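Local coordinates for protein YHR177W (Saccharomyces cerevisiae, PDB 4M8B) that probably acts as a fungal transcription regulator, binding DNA through its WOPR domain, the part of the longer protein that makes up this chain, at residues I13-L19 with G78-V82; F123-N128 with K173-L178. All blocks are in the same frame, centred on the assembly; numbering follows the deposited sequence.

Interaction 1: I13-L19 with G78-V82. With nucleotides of chain A.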
loop_
_atom_site.group_PDB
_atom_site.type_symbol
_atom_site.label_atom_id
_atom_site.label_comp_id
_atom_site.label_asym_id
_atom_site.label_seq_id
_atom_site.Cartn_x
_atom_site.Cartn_y
_atom_site.Cartn_z
ATOM N N ILE C 13 -4.828 5.157 2.674
ATOM C CA ILE C 13 -5.054 5.618 1.310
ATOM C C ILE C 13 -6.428 5.173 0.814
ATOM O O ILE C 13 -6.736 3.981 0.817
ATOM C CB ILE C 13 -3.975 5.083 0.350
ATOM C CG1 ILE C 13 -2.576 5.404 0.885
ATOM C CG2 ILE C 13 -4.178 5.641 -1.050
ATOM C CD1 ILE C 13 -2.396 6.839 1.332
ATOM N N ASP C 14 -7.252 6.130 0.392
ATOM C CA ASP C 14 -8.587 5.811 -0.106
ATOM C C ASP C 14 -8.735 6.086 -1.602
ATOM O O ASP C 14 -9.255 5.251 -2.344
ATOM C CB ASP C 14 -9.658 6.572 0.679
ATOM C CG ASP C 14 -11.061 6.123 0.325
ATOM O OD1 ASP C 14 -11.525 5.117 0.901
ATOM O OD2 ASP C 14 -11.699 6.771 -0.531
ATOM N N ASP C 15 -8.272 7.254 -2.041
ATOM C CA ASP C 15 -8.398 7.648 -3.442
ATOM C C ASP C 15 -7.119 8.281 -3.993
ATOM O O ASP C 15 -6.089 8.308 -3.319
ATOM C CB ASP C 15 -9.581 8.603 -3.629
ATOM C CG ASP C 15 -9.351 9.955 -2.977
ATOM O OD1 ASP C 15 -8.635 10.013 -1.957
ATOM O OD2 ASP C 15 -9.888 10.961 -3.484
ATOM N N GLU C 16 -7.195 8.790 -5.219
ATOM C CA GLU C 16 -6.022 9.333 -5.900
ATOM C C GLU C 16 -5.494 10.612 -5.250
ATOM O O GLU C 16 -4.319 10.947 -5.394
ATOM C CB GLU C 16 -6.316 9.567 -7.387
ATOM C CG GLU C 16 -6.736 8.313 -8.142
ATOM C CD GLU C 16 -6.897 8.546 -9.636
ATOM O OE1 GLU C 16 -6.250 9.469 -10.176
ATOM O OE2 GLU C 16 -7.674 7.800 -10.270
ATOM N N GLN C 17 -6.361 11.324 -4.539
ATOM C CA GLN C 17 -5.937 12.538 -3.855
ATOM C C GLN C 17 -5.004 12.191 -2.699
ATOM O O GLN C 17 -4.025 12.892 -2.446
ATOM C CB GLN C 17 -7.141 13.345 -3.364
ATOM C CG GLN C 17 -6.772 14.689 -2.752
ATOM C CD GLN C 17 -5.925 15.549 -3.681
ATOM O OE1 GLN C 17 -5.919 15.350 -4.898
ATOM N NE2 GLN C 17 -5.204 16.509 -3.107
ATOM N N ASP C 18 -5.312 11.100 -2.008
ATOM C CA ASP C 18 -4.444 10.594 -0.953
ATOM C C ASP C 18 -3.090 10.158 -1.520
ATOM O O ASP C 18 -2.044 10.485 -0.962
ATOM C CB ASP C 18 -5.118 9.439 -0.206
ATOM C CG ASP C 18 -6.253 9.905 0.694
ATOM O OD1 ASP C 18 -6.162 11.030 1.229
ATOM O OD2 ASP C 18 -7.231 9.148 0.872
ATOM N N LEU C 19 -3.120 9.433 -2.634
ATOM C CA LEU C 19 -1.899 8.994 -3.308
ATOM C C LEU C 19 -1.028 10.167 -3.732
ATOM O O LEU C 19 0.189 10.147 -3.548
ATOM C CB LEU C 19 -2.236 8.171 -4.551
ATOM C CG LEU C 19 -2.579 6.694 -4.389
ATOM C CD1 LEU C 19 -3.037 6.120 -5.721
ATOM C CD2 LEU C 19 -1.369 5.941 -3.874
ATOM N N GLY C 78 -10.585 -0.379 -7.664
ATOM C CA GLY C 78 -10.257 0.834 -8.384
ATOM C C GLY C 78 -8.972 0.639 -9.163
ATOM O O GLY C 78 -8.909 -0.180 -10.081
ATOM N N LYS C 79 -7.943 1.391 -8.795
ATOM C CA LYS C 79 -6.640 1.248 -9.424
ATOM C C LYS C 79 -5.663 0.586 -8.461
ATOM O O LYS C 79 -4.473 0.469 -8.754
ATOM C CB LYS C 79 -6.120 2.614 -9.876
ATOM C CG LYS C 79 -7.066 3.351 -10.811
ATOM C CD LYS C 79 -6.494 4.691 -11.254
ATOM C CE LYS C 79 -7.439 5.398 -12.213
ATOM N NZ LYS C 79 -6.881 6.694 -12.691
ATOM N N PHE C 80 -6.177 0.155 -7.313
ATOM C CA PHE C 80 -5.361 -0.512 -6.303
ATOM C C PHE C 80 -5.458 -2.026 -6.417
ATOM O O PHE C 80 -6.460 -2.561 -6.887
ATOM C CB PHE C 80 -5.806 -0.113 -4.895
ATOM C CG PHE C 80 -5.577 1.332 -4.564
ATOM C CD1 PHE C 80 -4.309 1.794 -4.255
ATOM C CD2 PHE C 80 -6.636 2.225 -4.536
ATOM C CE1 PHE C 80 -4.096 3.125 -3.942
ATOM C CE2 PHE C 80 -6.431 3.556 -4.222
ATOM C CZ PHE C 80 -5.160 4.007 -3.924
ATOM N N LEU C 81 -4.407 -2.710 -5.979
ATOM C CA LEU C 81 -4.478 -4.145 -5.750
ATOM C C LEU C 81 -4.641 -4.366 -4.251
ATOM O O LEU C 81 -4.020 -3.672 -3.446
ATOM C CB LEU C 81 -3.224 -4.851 -6.272
ATOM C CG LEU C 81 -3.142 -4.967 -7.795
ATOM C CD1 LEU C 81 -1.877 -5.688 -8.234
ATOM C CD2 LEU C 81 -4.374 -5.678 -8.325
ATOM N N VAL C 82 -5.490 -5.314 -3.874
ATOM C CA VAL C 82 -5.737 -5.595 -2.464
ATOM C C VAL C 82 -5.445 -7.054 -2.124
ATOM O O VAL C 82 -5.734 -7.955 -2.910
ATOM C CB VAL C 82 -7.187 -5.253 -2.067
ATOM C CG1 VAL C 82 -7.451 -5.645 -0.623
ATOM C CG2 VAL C 82 -7.448 -3.775 -2.266
ATOM P P DG A 11 1.795 -3.929 -10.364
ATOM O OP1 DG A 11 2.268 -3.379 -11.651
ATOM O OP2 DG A 11 1.978 -3.127 -9.135
ATOM O "O5'" DG A 11 0.243 -4.283 -10.507
ATOM C "C5'" DG A 11 -0.406 -4.318 -11.783
ATOM C "C4'" DG A 11 -0.114 -5.594 -12.561
ATOM O "O4'" DG A 11 -0.181 -6.744 -11.691
ATOM C "C3'" DG A 11 -1.115 -5.931 -13.657
ATOM O "O3'" DG A 11 -0.765 -5.265 -14.863
ATOM C "C2'" DG A 11 -1.030 -7.454 -13.775
ATOM C "C1'" DG A 11 -0.427 -7.908 -12.452
ATOM N N9 DG A 11 -1.243 -8.825 -11.651
ATOM C C8 DG A 11 -1.736 -8.608 -10.387
ATOM N N7 DG A 11 -2.418 -9.617 -9.909
ATOM C C5 DG A 11 -2.370 -10.568 -10.918
ATOM C C6 DG A 11 -2.929 -11.867 -10.974
ATOM O O6 DG A 11 -3.601 -12.461 -10.116
ATOM N N1 DG A 11 -2.640 -12.495 -12.183
ATOM C C2 DG A 11 -1.907 -11.939 -13.207
ATOM N N2 DG A 11 -1.733 -12.700 -14.299
ATOM N N3 DG A 11 -1.378 -10.724 -13.164
ATOM C C4 DG A 11 -1.650 -10.097 -11.995
#

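Interaction 2: F123-N128 with K173-L178. With EDO (1,2-ethanediol), chain D; nucleotides of chain A.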
loop_
_atom_site.group_PDB
_atom_site.type_symbol
_atom_site.label_atom_id
_atom_site.label_comp_id
_atom_site.label_asym_id
_atom_site.label_seq_id
_atom_site.Cartn_x
_atom_site.Cartn_y
_atom_site.Cartn_z
ATOM N N PHE C 123 -0.029 0.218 -5.157
ATOM C CA PHE C 123 -0.209 1.094 -6.302
ATOM C C PHE C 123 1.148 1.370 -6.930
ATOM O O PHE C 123 2.132 1.584 -6.223
ATOM C CB PHE C 123 -0.865 2.408 -5.865
ATOM C CG PHE C 123 -1.150 3.352 -6.998
ATOM C CD1 PHE C 123 -0.164 4.199 -7.480
ATOM C CD2 PHE C 123 -2.407 3.399 -7.577
ATOM C CE1 PHE C 123 -0.424 5.069 -8.524
ATOM C CE2 PHE C 123 -2.676 4.267 -8.622
ATOM C CZ PHE C 123 -1.683 5.104 -9.097
ATOM N N SER C 124 1.204 1.353 -8.257
ATOM C CA SER C 124 2.441 1.661 -8.965
ATOM C C SER C 124 2.250 2.861 -9.881
ATOM O O SER C 124 1.251 2.960 -10.592
ATOM C CB SER C 124 2.939 0.452 -9.761
ATOM O OG SER C 124 1.970 0.023 -10.699
ATOM N N LEU C 125 3.216 3.772 -9.852
ATOM C CA LEU C 125 3.158 4.977 -10.666
ATOM C C LEU C 125 4.438 5.145 -11.469
ATOM O O LEU C 125 5.530 5.219 -10.904
ATOM C CB LEU C 125 2.948 6.205 -9.780
ATOM C CG LEU C 125 3.043 7.562 -10.481
ATOM C CD1 LEU C 125 1.823 7.798 -11.355
ATOM C CD2 LEU C 125 3.209 8.686 -9.469
ATOM N N LYS C 126 4.299 5.194 -12.788
ATOM C CA LYS C 126 5.422 5.492 -13.664
ATOM C C LYS C 126 5.379 6.978 -13.984
ATOM O O LYS C 126 4.383 7.477 -14.504
ATOM C CB LYS C 126 5.340 4.653 -14.937
ATOM C CG LYS C 126 5.362 3.156 -14.669
ATOM C CD LYS C 126 5.042 2.347 -15.913
ATOM C CE LYS C 126 5.064 0.858 -15.609
ATOM N NZ LYS C 126 6.375 0.438 -15.041
ATOM N N PHE C 127 6.457 7.684 -13.666
ATOM C CA PHE C 127 6.439 9.139 -13.687
ATOM C C PHE C 127 7.808 9.707 -14.055
ATOM O O PHE C 127 8.828 9.289 -13.507
ATOM C CB PHE C 127 5.997 9.643 -12.312
ATOM C CG PHE C 127 5.738 11.119 -12.250
ATOM C CD1 PHE C 127 4.534 11.645 -12.689
ATOM C CD2 PHE C 127 6.687 11.977 -11.724
ATOM C CE1 PHE C 127 4.292 13.006 -12.621
ATOM C CE2 PHE C 127 6.451 13.336 -11.652
ATOM C CZ PHE C 127 5.252 13.851 -12.100
ATOM N N ASN C 128 7.823 10.655 -14.989
ATOM C CA ASN C 128 9.065 11.285 -15.432
ATOM C C ASN C 128 9.778 12.043 -14.316
ATOM O O ASN C 128 9.174 12.859 -13.621
ATOM C CB ASN C 128 8.802 12.220 -16.614
ATOM C CG ASN C 128 9.975 13.138 -16.900
ATOM O OD1 ASN C 128 10.003 14.285 -16.453
ATOM N ND2 ASN C 128 10.951 12.637 -17.647
ATOM N N LYS C 173 1.097 17.562 -13.358
ATOM C CA LYS C 173 1.725 16.458 -14.077
ATOM C C LYS C 173 1.525 15.146 -13.326
ATOM O O LYS C 173 1.381 14.086 -13.936
ATOM C CB LYS C 173 3.218 16.725 -14.304
ATOM C CG LYS C 173 3.904 15.667 -15.162
ATOM C CD LYS C 173 5.342 16.038 -15.525
ATOM C CE LYS C 173 6.293 15.876 -14.349
ATOM N NZ LYS C 173 7.684 15.566 -14.795
ATOM N N LEU C 174 1.507 15.230 -12.000
ATOM C CA LEU C 174 1.276 14.065 -11.156
ATOM C C LEU C 174 -0.184 13.631 -11.235
ATOM O O LEU C 174 -0.482 12.444 -11.369
ATOM C CB LEU C 174 1.662 14.372 -9.706
ATOM C CG LEU C 174 1.580 13.218 -8.705
ATOM C CD1 LEU C 174 2.433 12.057 -9.175
ATOM C CD2 LEU C 174 2.011 13.671 -7.316
ATOM N N LEU C 175 -1.087 14.603 -11.159
ATOM C CA LEU C 175 -2.516 14.332 -11.263
ATOM C C LEU C 175 -2.875 13.687 -12.604
ATOM O O LEU C 175 -3.690 12.764 -12.660
ATOM C CB LEU C 175 -3.326 15.613 -11.038
ATOM C CG LEU C 175 -3.466 16.058 -9.579
ATOM C CD1 LEU C 175 -4.204 17.384 -9.464
ATOM C CD2 LEU C 175 -4.177 14.985 -8.775
ATOM N N ASP C 176 -2.258 14.169 -13.679
ATOM C CA ASP C 176 -2.500 13.616 -15.008
ATOM C C ASP C 176 -1.981 12.185 -15.099
ATOM O O ASP C 176 -2.678 11.292 -15.582
ATOM C CB ASP C 176 -1.852 14.488 -16.088
ATOM C CG ASP C 176 -2.530 15.839 -16.235
ATOM O OD1 ASP C 176 -3.742 15.932 -15.948
ATOM O OD2 ASP C 176 -1.849 16.805 -16.641
ATOM N N ALA C 177 -0.756 11.979 -14.626
ATOM C CA ALA C 177 -0.145 10.655 -14.610
ATOM C C ALA C 177 -0.985 9.651 -13.821
ATOM O O ALA C 177 -1.103 8.485 -14.203
ATOM C CB ALA C 177 1.262 10.733 -14.040
ATOM N N LEU C 178 -1.571 10.113 -12.721
ATOM C CA LEU C 178 -2.367 9.251 -11.853
ATOM C C LEU C 178 -3.683 8.813 -12.488
ATOM O O LEU C 178 -4.152 7.701 -12.250
ATOM C CB LEU C 178 -2.631 9.939 -10.511
ATOM C CG LEU C 178 -1.436 9.989 -9.561
ATOM C CD1 LEU C 178 -1.757 10.811 -8.323
ATOM C CD2 LEU C 178 -1.028 8.578 -9.176
HETATM C C1 EDO D . 3.165 -1.841 -6.174
HETATM O O1 EDO D . 3.725 -0.767 -6.940
HETATM C C2 EDO D . 4.053 -3.067 -6.332
HETATM O O2 EDO D . 5.187 -2.952 -5.464
ATOM P P DG A 11 1.795 -3.929 -10.364
ATOM O OP1 DG A 11 2.268 -3.379 -11.651
ATOM O OP2 DG A 11 1.978 -3.127 -9.135
ATOM O "O5'" DG A 11 0.243 -4.283 -10.507
ATOM C "C5'" DG A 11 -0.406 -4.318 -11.783
ATOM C "C4'" DG A 11 -0.114 -5.594 -12.561
ATOM O "O4'" DG A 11 -0.181 -6.744 -11.691
ATOM C "C3'" DG A 11 -1.115 -5.931 -13.657
ATOM O "O3'" DG A 11 -0.765 -5.265 -14.863
ATOM C "C2'" DG A 11 -1.030 -7.454 -13.775
ATOM C "C1'" DG A 11 -0.427 -7.908 -12.452
ATOM N N9 DG A 11 -1.243 -8.825 -11.651
ATOM C C8 DG A 11 -1.736 -8.608 -10.387
ATOM N N7 DG A 11 -2.418 -9.617 -9.909
ATOM C C5 DG A 11 -2.370 -10.568 -10.918
ATOM C C6 DG A 11 -2.929 -11.867 -10.974
ATOM O O6 DG A 11 -3.601 -12.461 -10.116
ATOM N N1 DG A 11 -2.640 -12.495 -12.183
ATOM C C2 DG A 11 -1.907 -11.939 -13.207
ATOM N N2 DG A 11 -1.733 -12.700 -14.299
ATOM N N3 DG A 11 -1.378 -10.724 -13.164
ATOM C C4 DG A 11 -1.650 -10.097 -11.995
#

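Interaction 1: I13-L19 with G78-V82
Phe80 points its ring from the start of strand 80-88 at Ile13, just before helix 16-28, and at Leu19 in its first turn. Its chi1 of -66° sets CG beside the backbone N, and the ring reaches the helix start with its CZ end: CZ lies 3.4 Å from Ile13 CG2 and 3.5 Å from Leu19 CD1. The isoleucine crosses the phenylalanine at roughly a right angle, and the leucine meets it from the opposite direction. Both methyls come in obliquely to the ring. Near its plane the edge meets a backbone oxygen, Asp15 O, 4.4 Å from Phe80 CZ. Lys121 adds a cation-pi contact and also bonds Ile13 O.

Toward the surface, Glu16 and Lys79 reach for each other as extended chains that cross nearly at right angles. Lys79 NZ sits 2.8 Å from Glu16 OE2 in a salt bridge, approaching 39° out of the carboxylate plane.

The helix start is tied up by its own acids. Asp14 N donates to Asp18 OD2 at 3.1 Å; Asp15, the N-cap, takes a weak bond from Asp18 N, while Arg158 forms salt bridges to both Asp15 and Asp18. This is a capped helix N-terminus docked on the antiparallel sheet of the WOPR (Gti1/Pac2) domain; strand 80-88 sends the next side chain, Leu81, the other way, close to DG11 of chain A.

Interaction 2: F123-N128 with K173-L178
Lys173 crosses the far end of the Phe127 ring before its amine reaches Asn128. Its CB starts 4.2 Å from Phe127 CZ, and CG, anti to the backbone N, comes to 3.7 Å from Phe127 CE1. CD keeps to the same end of the ring, 4.1 Å from Phe127 CZ. A bend at chi3 (75°) then turns the chain, so that CE passes obliquely by the ring, 3.7 Å from Phe127 CE2. The tip, NZ, gives a weak hydrogen bond to Asn128 O at 3.3 Å. The Asn128 side chain is poorly ordered, and its ND2 is bonded to Thr132 O.

The rest of the contact is apolar. Leu174 CD1 sits over one face of the Phe127 ring, 4.0 Å from Phe127 CE1 and offset toward the rim, whereas Ala177 CB lies at the edge, close to the ring plane. The same Leu174 CD1 meets Leu125 CD2 at 3.5 Å, the two side chains crossing at about a right angle. Toward the start of segment 123-128, Leu178 CD2 touches Phe123 CZ at 3.5 Å and also packs on Leu125 CD1.

The segments 173-178 and 123-128 run at 132° between their N-to-C directions. Strand 113-128 is joined by backbone hydrogen bonds to strand 137-147, and helix 16-28 adds Phe27 beside Phe127, Phe23 on Leu125, and Glu16 and Ala20 on Leu178.

Interaction 1 sets the N-terminal end of helix 16-28 on strand 80-88, and interaction 2 sets helix 172-179 on strand 113-128, the neighbouring strand of the same sheet. Interaction 2 is the more buried, a row of leucines and phenylalanines with one weak polar contact at Lys173; interaction 1 is partly buried, and its packing round Phe80 is flanked by an ion pair and by the N-cap Asp15. The two touch directly: Lys79 NZ is 2.9 Å from Leu178 O, a probable hydrogen bond, and Leu19 packs on Phe123. In both strands the residue following the inward phenylalanine, Leu81 or Ser124, comes close to DG11 of chain A.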